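Spermidine/putrescine ABC transporter, periplasmic binding protein (Treponema pallidum, PDB 2V84) binds polyamines such as spermidine and putrescine, probably as the solute receptor of an ABC transporter. Local coordinates at residues 34-39 against 277-282; 126-131 against 287-292. One frame throughout, in Å; residues are numbered along the deposited sequence.

Overall arrangement
Contact 1 closes a long loop from the turn after strand 26-32 to the end of helix 269-279, so that the turn leading into helix 38-48 is tied to a segment 238 residues later. Contact 2 starts inside that loop, on strand 125-137, and ends beyond it on helix 282-292; the two loops therefore cross, not nest. Helices 269-279 and 282-292 follow each other, and the turn between them carries the chain from one contact to the other. The centres lie about 9 Å apart. T36 of 34-39 reaches Y127 of 126-131, and S39 reaches E287, joining an early helix, a long central strand and two late helices in one core.

Contact 1 (34-39 against 277-282); sequences YYTPTS and NFFLEP
The ring of F279 meets T36 and P37 at one corner, the CE1 atom. P37 CD lies at the edge of the ring, near its plane, 4.5 Å from F279 CE1. The methyl of T36 comes in obliquely, with T36 CG2 4.3 Å from F279 CE1. Elsewhere the same ring stacks on Y127 and meets F260 edge-to-face, while F288 approaches with its plane turned by about 50°. F279 has CG anti to the backbone N (chi1 -167°), which carries the ring away from its helix toward the 34-39 loop. The backbones stay well apart, with T36 CA and F279 CA separated by 9.1 Å, and the pair buries only 81 Å². This loop links strand 26-32 to helix 38-48, the opening part of a beta-alpha-beta crossover that continues into the parallel neighbour 51-57; P37 occupies the N-cap position of the helix. Across from it, helix 269-279 is finishing, and E281 N hydrogen-bonds back to F278 O at 3.0 Å before helix 282-292 begins. T36 is held by its polar branch: OG1 hydrogen-bonds to N31 and to the hydroxyl of Y127, which should hold the side-chain rotation and so the place of the methyl. P37 also packs on F288 and T291, and F278, beside F279, lies against K43 and Q47 of helix 38-48.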
ATOM      1  N   TYR A  34     -10.612   7.595  -1.211  1.00 37.83           N
ATOM      2  CA  TYR A  34      -9.847   8.678  -0.575  1.00 38.32           C
ATOM      3  C   TYR A  34      -8.392   8.828  -1.029  1.00 36.36           C
ATOM      4  O   TYR A  34      -7.760   9.817  -0.696  1.00 37.14           O
ATOM      5  CB  TYR A  34      -9.923   8.624   0.976  1.00 39.46           C
ATOM      6  CG  TYR A  34     -11.309   8.320   1.544  1.00 42.34           C
ATOM      7  CD1 TYR A  34     -12.417   9.101   1.200  1.00 44.02           C
ATOM      8  CD2 TYR A  34     -11.502   7.259   2.438  1.00 44.38           C
ATOM      9  CE1 TYR A  34     -13.695   8.823   1.713  1.00 44.56           C
ATOM     10  CE2 TYR A  34     -12.780   6.974   2.961  1.00 45.44           C
ATOM     11  CZ  TYR A  34     -13.867   7.766   2.589  1.00 43.84           C
ATOM     12  OH  TYR A  34     -15.128   7.507   3.095  0.50 42.70           O
ATOM     13  N   TYR A  35      -7.874   7.858  -1.786  1.00 35.54           N
ATOM     14  CA  TYR A  35      -6.429   7.797  -2.140  1.00 33.27           C
ATOM     15  C   TYR A  35      -5.928   8.960  -3.014  1.00 33.98           C
ATOM     16  O   TYR A  35      -4.823   9.485  -2.805  1.00 33.40           O
ATOM     17  CB  TYR A  35      -6.108   6.453  -2.791  1.00 32.14           C
ATOM     18  CG  TYR A  35      -4.670   6.012  -2.677  1.00 28.30           C
ATOM     19  CD1 TYR A  35      -3.825   6.536  -1.697  1.00 27.65           C
ATOM     20  CD2 TYR A  35      -4.165   5.056  -3.548  1.00 26.72           C
ATOM     21  CE1 TYR A  35      -2.490   6.111  -1.595  1.00 24.32           C
ATOM     22  CE2 TYR A  35      -2.856   4.629  -3.469  1.00 24.65           C
ATOM     23  CZ  TYR A  35      -2.019   5.151  -2.501  1.00 26.73           C
ATOM     24  OH  TYR A  35      -0.737   4.681  -2.416  1.00 24.07           O
ATOM     25  N   THR A  36      -6.757   9.384  -3.964  1.00 34.46           N
ATOM     26  CA  THR A  36      -6.583  10.682  -4.605  1.00 34.82           C
ATOM     27  C   THR A  36      -7.380  11.768  -3.839  1.00 35.16           C
ATOM     28  O   THR A  36      -8.616  11.774  -3.881  1.00 36.28           O
ATOM     29  CB  THR A  36      -6.993  10.650  -6.094  1.00 34.52           C
ATOM     30  OG1 THR A  36      -6.442   9.492  -6.732  1.00 34.26           O
ATOM     31  CG2 THR A  36      -6.487  11.880  -6.789  1.00 34.82           C
ATOM     32  N   PRO A  37      -6.676  12.672  -3.125  1.00 35.51           N
ATOM     33  CA  PRO A  37      -7.329  13.711  -2.323  1.00 35.07           C
ATOM     34  C   PRO A  37      -8.235  14.598  -3.178  1.00 35.78           C
ATOM     35  O   PRO A  37      -7.754  15.237  -4.132  1.00 36.20           O
ATOM     36  CB  PRO A  37      -6.151  14.537  -1.801  1.00 35.36           C
ATOM     37  CG  PRO A  37      -4.994  13.605  -1.826  1.00 34.84           C
ATOM     38  CD  PRO A  37      -5.208  12.772  -3.043  1.00 35.18           C
ATOM     39  N   THR A  38      -9.525  14.646  -2.833  1.00 34.91           N
ATOM     40  CA  THR A  38     -10.513  15.410  -3.605  1.00 33.92           C
ATOM     41  C   THR A  38     -10.039  16.830  -3.881  1.00 33.12           C
ATOM     42  O   THR A  38     -10.382  17.403  -4.914  1.00 33.11           O
ATOM     43  CB  THR A  38     -11.892  15.478  -2.910  1.00 34.51           C
ATOM     44  OG1 THR A  38     -11.709  15.862  -1.547  1.00 35.17           O
ATOM     45  CG2 THR A  38     -12.612  14.138  -2.968  1.00 34.73           C
ATOM     46  N   SER A  39      -9.242  17.382  -2.965  1.00 31.91           N
ATOM     47  CA  SER A  39      -8.694  18.724  -3.112  1.00 31.31           C
ATOM     48  C   SER A  39      -7.837  18.850  -4.363  1.00 30.55           C
ATOM     49  O   SER A  39      -7.845  19.887  -5.024  1.00 30.42           O
ATOM     50  CB  SER A  39      -7.875  19.112  -1.889  1.00 31.21           C
ATOM     51  OG  SER A  39      -6.797  18.215  -1.707  1.00 32.22           O
ATOM     52  N   ASN A 277       0.875  13.633 -14.845  1.00 24.02           N
ATOM     53  CA  ASN A 277       1.778  14.768 -14.876  1.00 24.65           C
ATOM     54  C   ASN A 277       1.420  15.809 -13.796  1.00 24.64           C
ATOM     55  O   ASN A 277       2.299  16.318 -13.121  1.00 25.15           O
ATOM     56  CB  ASN A 277       1.812  15.395 -16.277  1.00 24.57           C
ATOM     57  CG  ASN A 277       3.011  16.297 -16.474  1.00 24.89           C
ATOM     58  OD1 ASN A 277       4.144  15.874 -16.277  1.00 23.52           O
ATOM     59  ND2 ASN A 277       2.765  17.550 -16.860  1.00 25.75           N
ATOM     60  N   PHE A 278       0.126  16.089 -13.624  1.00 25.52           N
ATOM     61  CA  PHE A 278      -0.375  17.037 -12.616  1.00 26.31           C
ATOM     62  C   PHE A 278      -0.069  16.534 -11.191  1.00 26.60           C
ATOM     63  O   PHE A 278       0.418  17.274 -10.334  1.00 26.82           O
ATOM     64  CB  PHE A 278      -1.887  17.223 -12.832  1.00 26.69           C
ATOM     65  CG  PHE A 278      -2.591  18.005 -11.748  1.00 28.70           C
ATOM     66  CD1 PHE A 278      -3.117  17.356 -10.621  1.00 30.35           C
ATOM     67  CD2 PHE A 278      -2.805  19.375 -11.890  1.00 30.73           C
ATOM     68  CE1 PHE A 278      -3.803  18.084  -9.623  1.00 28.95           C
ATOM     69  CE2 PHE A 278      -3.494  20.109 -10.900  1.00 30.31           C
ATOM     70  CZ  PHE A 278      -3.990  19.459  -9.775  1.00 29.10           C
ATOM     71  N   PHE A 279      -0.337  15.264 -10.959  1.00 26.87           N
ATOM     72  CA  PHE A 279      -0.181  14.661  -9.630  1.00 28.01           C
ATOM     73  C   PHE A 279       1.278  14.701  -9.176  1.00 28.42           C
ATOM     74  O   PHE A 279       1.579  14.871  -7.988  1.00 28.03           O
ATOM     75  CB  PHE A 279      -0.709  13.231  -9.699  1.00 27.76           C
ATOM     76  CG  PHE A 279      -0.910  12.583  -8.371  1.00 28.72           C
ATOM     77  CD1 PHE A 279      -2.061  12.838  -7.617  1.00 30.14           C
ATOM     78  CD2 PHE A 279       0.036  11.682  -7.888  1.00 28.09           C
ATOM     79  CE1 PHE A 279      -2.247  12.210  -6.373  1.00 28.03           C
ATOM     80  CE2 PHE A 279      -0.150  11.039  -6.656  1.00 29.69           C
ATOM     81  CZ  PHE A 279      -1.294  11.321  -5.899  1.00 29.07           C
ATOM     82  N   LEU A 280       2.184  14.561 -10.146  1.00 29.10           N
ATOM     83  CA  LEU A 280       3.623  14.592  -9.884  1.00 29.14           C
ATOM     84  C   LEU A 280       4.243  16.000  -9.871  1.00 29.82           C
ATOM     85  O   LEU A 280       5.453  16.125  -9.706  1.00 30.29           O
ATOM     86  CB  LEU A 280       4.384  13.709 -10.874  1.00 28.86           C
ATOM     87  CG  LEU A 280       4.150  12.190 -10.770  1.00 27.09           C
ATOM     88  CD1 LEU A 280       4.914  11.490 -11.884  1.00 27.64           C
ATOM     89  CD2 LEU A 280       4.519  11.628  -9.412  1.00 24.69           C
ATOM     90  N   GLU A 281       3.430  17.038 -10.057  1.00 30.55           N
ATOM     91  CA  GLU A 281       3.885  18.403  -9.793  1.00 31.46           C
ATOM     92  C   GLU A 281       4.233  18.489  -8.304  1.00 31.39           C
ATOM     93  O   GLU A 281       3.442  18.052  -7.487  1.00 31.57           O
ATOM     94  CB  GLU A 281       2.796  19.413 -10.148  1.00 31.89           C
ATOM     95  CG  GLU A 281       3.324  20.770 -10.573  1.00 35.81           C
ATOM     96  CD  GLU A 281       4.058  20.754 -11.907  1.00 37.62           C
ATOM     97  OE1 GLU A 281       3.398  20.544 -12.965  1.00 40.38           O
ATOM     98  OE2 GLU A 281       5.294  20.996 -11.896  1.00 38.93           O
ATOM     99  N   PRO A 282       5.420  19.026  -7.962  1.00 31.87           N
ATOM    100  CA  PRO A 282       5.986  19.013  -6.599  1.00 31.92           C
ATOM    101  C   PRO A 282       5.046  19.464  -5.487  1.00 32.27           C
ATOM    102  O   PRO A 282       4.959  18.794  -4.451  1.00 32.42           O
ATOM    103  CB  PRO A 282       7.160  19.981  -6.721  1.00 32.65           C
ATOM    104  CG  PRO A 282       7.608  19.784  -8.122  1.00 32.09           C
ATOM    105  CD  PRO A 282       6.344  19.684  -8.903  1.00 31.83           C
TER

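Contact 2 (126-131 against 287-292)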
ATOM      1  N   PRO A 126       4.958   5.263 -10.937  1.00 23.77           N
ATOM      2  CA  PRO A 126       4.713   5.203  -9.487  1.00 23.52           C
ATOM      3  C   PRO A 126       3.821   6.301  -8.921  1.00 23.65           C
ATOM      4  O   PRO A 126       3.962   7.471  -9.283  1.00 24.09           O
ATOM      5  CB  PRO A 126       6.122   5.342  -8.887  1.00 23.65           C
ATOM      6  CG  PRO A 126       6.995   4.763  -9.929  1.00 23.28           C
ATOM      7  CD  PRO A 126       6.391   5.153 -11.250  1.00 23.17           C
ATOM      8  N   TYR A 127       2.938   5.907  -8.001  1.00 23.57           N
ATOM      9  CA  TYR A 127       1.986   6.790  -7.348  1.00 22.92           C
ATOM     10  C   TYR A 127       2.436   7.017  -5.895  1.00 23.76           C
ATOM     11  O   TYR A 127       2.479   8.153  -5.412  1.00 23.21           O
ATOM     12  CB  TYR A 127       0.623   6.088  -7.401  1.00 23.99           C
ATOM     13  CG  TYR A 127      -0.549   6.870  -6.912  1.00 24.74           C
ATOM     14  CD1 TYR A 127      -0.779   7.044  -5.549  1.00 24.40           C
ATOM     15  CD2 TYR A 127      -1.470   7.390  -7.815  1.00 24.95           C
ATOM     16  CE1 TYR A 127      -1.863   7.740  -5.108  1.00 24.86           C
ATOM     17  CE2 TYR A 127      -2.572   8.109  -7.372  1.00 25.51           C
ATOM     18  CZ  TYR A 127      -2.761   8.280  -6.030  1.00 23.50           C
ATOM     19  OH  TYR A 127      -3.869   8.976  -5.572  1.00 26.38           O
ATOM     20  N   TYR A 128       2.783   5.936  -5.200  1.00 23.29           N
ATOM     21  CA  TYR A 128       3.244   6.044  -3.823  1.00 24.19           C
ATOM     22  C   TYR A 128       3.895   4.737  -3.420  1.00 24.53           C
ATOM     23  O   TYR A 128       3.528   3.703  -3.928  1.00 26.01           O
ATOM     24  CB  TYR A 128       2.092   6.475  -2.839  1.00 23.72           C
ATOM     25  CG  TYR A 128       2.621   6.603  -1.432  1.00 24.79           C
ATOM     26  CD1 TYR A 128       3.551   7.590  -1.115  1.00 23.09           C
ATOM     27  CD2 TYR A 128       2.244   5.697  -0.436  1.00 24.22           C
ATOM     28  CE1 TYR A 128       4.097   7.682   0.157  1.00 25.57           C
ATOM     29  CE2 TYR A 128       2.798   5.783   0.836  1.00 23.28           C
ATOM     30  CZ  TYR A 128       3.718   6.766   1.115  1.00 24.99           C
ATOM     31  OH  TYR A 128       4.241   6.848   2.380  1.00 25.35           O
ATOM     32  N   LEU A 129       4.890   4.803  -2.546  1.00 24.16           N
ATOM     33  CA  LEU A 129       5.558   3.620  -2.002  1.00 23.94           C
ATOM     34  C   LEU A 129       5.512   3.762  -0.494  1.00 24.54           C
ATOM     35  O   LEU A 129       5.961   4.782   0.038  1.00 25.71           O
ATOM     36  CB  LEU A 129       7.020   3.578  -2.477  1.00 24.62           C
ATOM     37  CG  LEU A 129       7.886   2.342  -2.177  1.00 25.64           C
ATOM     38  CD1 LEU A 129       8.976   2.260  -3.191  1.00 29.39           C
ATOM     39  CD2 LEU A 129       8.472   2.388  -0.748  1.00 26.58           C
ATOM     40  N   GLY A 130       4.978   2.761   0.202  1.00 25.22           N
ATOM     41  CA  GLY A 130       4.980   2.823   1.682  1.00 25.09           C
ATOM     42  C   GLY A 130       4.985   1.415   2.218  1.00 26.49           C
ATOM     43  O   GLY A 130       5.332   0.473   1.502  1.00 26.79           O
ATOM     44  N   ALA A 131       4.605   1.262   3.481  1.00 26.80           N
ATOM     45  CA  ALA A 131       4.525  -0.076   4.061  1.00 27.30           C
ATOM     46  C   ALA A 131       3.579  -0.026   5.223  1.00 27.25           C
ATOM     47  O   ALA A 131       3.487   0.990   5.938  1.00 27.89           O
ATOM     48  CB  ALA A 131       5.903  -0.570   4.519  1.00 27.58           C
ATOM     49  N   GLU A 287       1.022  18.012  -1.468  1.00 32.77           N
ATOM     50  CA  GLU A 287      -0.342  18.064  -0.926  1.00 33.01           C
ATOM     51  C   GLU A 287      -0.954  16.668  -0.760  1.00 32.74           C
ATOM     52  O   GLU A 287      -1.694  16.413   0.203  1.00 32.35           O
ATOM     53  CB  GLU A 287      -1.246  18.980  -1.773  1.00 32.84           C
ATOM     54  CG  GLU A 287      -2.737  18.939  -1.403  1.00 32.87           C
ATOM     55  CD  GLU A 287      -3.589  19.842  -2.278  1.00 33.39           C
ATOM     56  OE1 GLU A 287      -3.081  20.883  -2.716  1.00 32.33           O
ATOM     57  OE2 GLU A 287      -4.770  19.522  -2.528  1.00 35.27           O
ATOM     58  N   PHE A 288      -0.633  15.767  -1.690  1.00 32.84           N
ATOM     59  CA  PHE A 288      -1.018  14.365  -1.585  1.00 32.19           C
ATOM     60  C   PHE A 288      -0.398  13.719  -0.342  1.00 32.85           C
ATOM     61  O   PHE A 288      -1.101  13.087   0.451  1.00 33.48           O
ATOM     62  CB  PHE A 288      -0.619  13.592  -2.849  1.00 32.08           C
ATOM     63  CG  PHE A 288      -0.572  12.090  -2.657  1.00 30.95           C
ATOM     64  CD1 PHE A 288      -1.728  11.362  -2.365  1.00 29.59           C
ATOM     65  CD2 PHE A 288       0.633  11.405  -2.765  1.00 31.90           C
ATOM     66  CE1 PHE A 288      -1.682   9.996  -2.176  1.00 28.33           C
ATOM     67  CE2 PHE A 288       0.686  10.021  -2.577  1.00 29.45           C
ATOM     68  CZ  PHE A 288      -0.474   9.320  -2.282  1.00 29.20           C
ATOM     69  N   LEU A 289       0.912  13.882  -0.165  1.00 32.50           N
ATOM     70  CA  LEU A 289       1.609  13.254   0.954  1.00 33.14           C
ATOM     71  C   LEU A 289       1.119  13.768   2.294  1.00 33.71           C
ATOM     72  O   LEU A 289       0.923  12.993   3.233  1.00 34.20           O
ATOM     73  CB  LEU A 289       3.115  13.466   0.832  1.00 33.06           C
ATOM     74  CG  LEU A 289       3.767  12.885  -0.418  1.00 31.97           C
ATOM     75  CD1 LEU A 289       5.191  13.415  -0.527  1.00 32.01           C
ATOM     76  CD2 LEU A 289       3.736  11.343  -0.455  1.00 31.51           C
ATOM     77  N   ASP A 290       0.899  15.078   2.357  1.00 34.18           N
ATOM     78  CA  ASP A 290       0.481  15.761   3.584  1.00 34.71           C
ATOM     79  C   ASP A 290      -0.917  15.347   4.014  1.00 35.32           C
ATOM     80  O   ASP A 290      -1.261  15.448   5.199  1.00 35.41           O
ATOM     81  CB  ASP A 290       0.467  17.264   3.356  1.00 34.81           C
ATOM     82  CG  ASP A 290       1.842  17.886   3.387  1.00 35.27           C
ATOM     83  OD1 ASP A 290       2.837  17.210   3.700  1.00 35.58           O
ATOM     84  OD2 ASP A 290       1.921  19.093   3.097  1.00 35.89           O
ATOM     85  N   THR A 291      -1.738  14.936   3.047  1.00 35.28           N
ATOM     86  CA  THR A 291      -3.096  14.488   3.309  1.00 35.59           C
ATOM     87  C   THR A 291      -3.073  13.293   4.256  1.00 35.77           C
ATOM     88  O   THR A 291      -3.968  13.168   5.093  1.00 36.61           O
ATOM     89  CB  THR A 291      -3.859  14.141   2.005  1.00 35.26           C
ATOM     90  OG1 THR A 291      -4.091  15.337   1.247  1.00 35.42           O
ATOM     91  CG2 THR A 291      -5.219  13.497   2.299  1.00 36.14           C
ATOM     92  N   PHE A 292      -2.031  12.458   4.143  1.00 35.89           N
ATOM     93  CA  PHE A 292      -1.938  11.186   4.865  1.00 36.09           C
ATOM     94  C   PHE A 292      -0.770  11.073   5.843  1.00 35.67           C
ATOM     95  O   PHE A 292      -0.642  10.059   6.534  1.00 37.54           O
ATOM     96  CB  PHE A 292      -1.867  10.021   3.880  1.00 36.22           C
ATOM     97  CG  PHE A 292      -3.016   9.967   2.920  1.00 36.64           C
ATOM     98  CD1 PHE A 292      -4.263   9.512   3.337  1.00 38.22           C
ATOM     99  CD2 PHE A 292      -2.849  10.367   1.593  1.00 36.24           C
ATOM    100  CE1 PHE A 292      -5.336   9.471   2.456  1.00 39.39           C
ATOM    101  CE2 PHE A 292      -3.897  10.310   0.708  1.00 36.67           C
ATOM    102  CZ  PHE A 292      -5.143   9.864   1.135  1.00 38.32           C
TER
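The helical turn that presents F288 and L289 to Y127 and Y128 is fastened by E287 O, which two groups of T291 grip: T291 OG1 donates to E287 O at 2.8 Å, somewhat off the C=O direction and tilted from the carbonyl plane, and the weak bond from T291 N to E287 O measures 3.2 Å. From this turn F288 projects toward the strand, CG anti to the backbone N (chi1 162°), and the outer corner of its ring, CE2 and CZ, points into the angle between the two tyrosines. Y127 turns an edge to the face of F288 in an offset T-shaped pair, with the ring centroids of Y127 and F288 5.2 Å apart and the planes at 80°. The closest atoms are Y127 CE1 and F288 CZ, at 3.5 Å. F288 in turn directs its own edge toward the face of Y128 in a second offset edge-to-face pair, planes at 76°, so the three rings form an aromatic cluster. Nearer the strand backbone, Y128 CB lies at the edge of the F288 ring, in its plane, 3.8 Å from F288 CE2. L289 adds one methyl, L289 CD2, which meets Y128 CE1 at 3.7 Å. Y127 and Y128 form a classic beta bulge opposite D258 of strand 254-260, consistent with both side chains reaching the same helix. Y128 also stacks on F294, and its side chain is about 11 Å from that of E168, a predicted spermidine-binding residue. Aromatic carbons, the Y128 CB methylene and a leucine methyl carry the contact between strand and helix, while the polar atoms of the tyrosines find partners outside it: Y127 OH on T36, Y127 O on the hydroxyl of Y285, and Y128 OH on Y312.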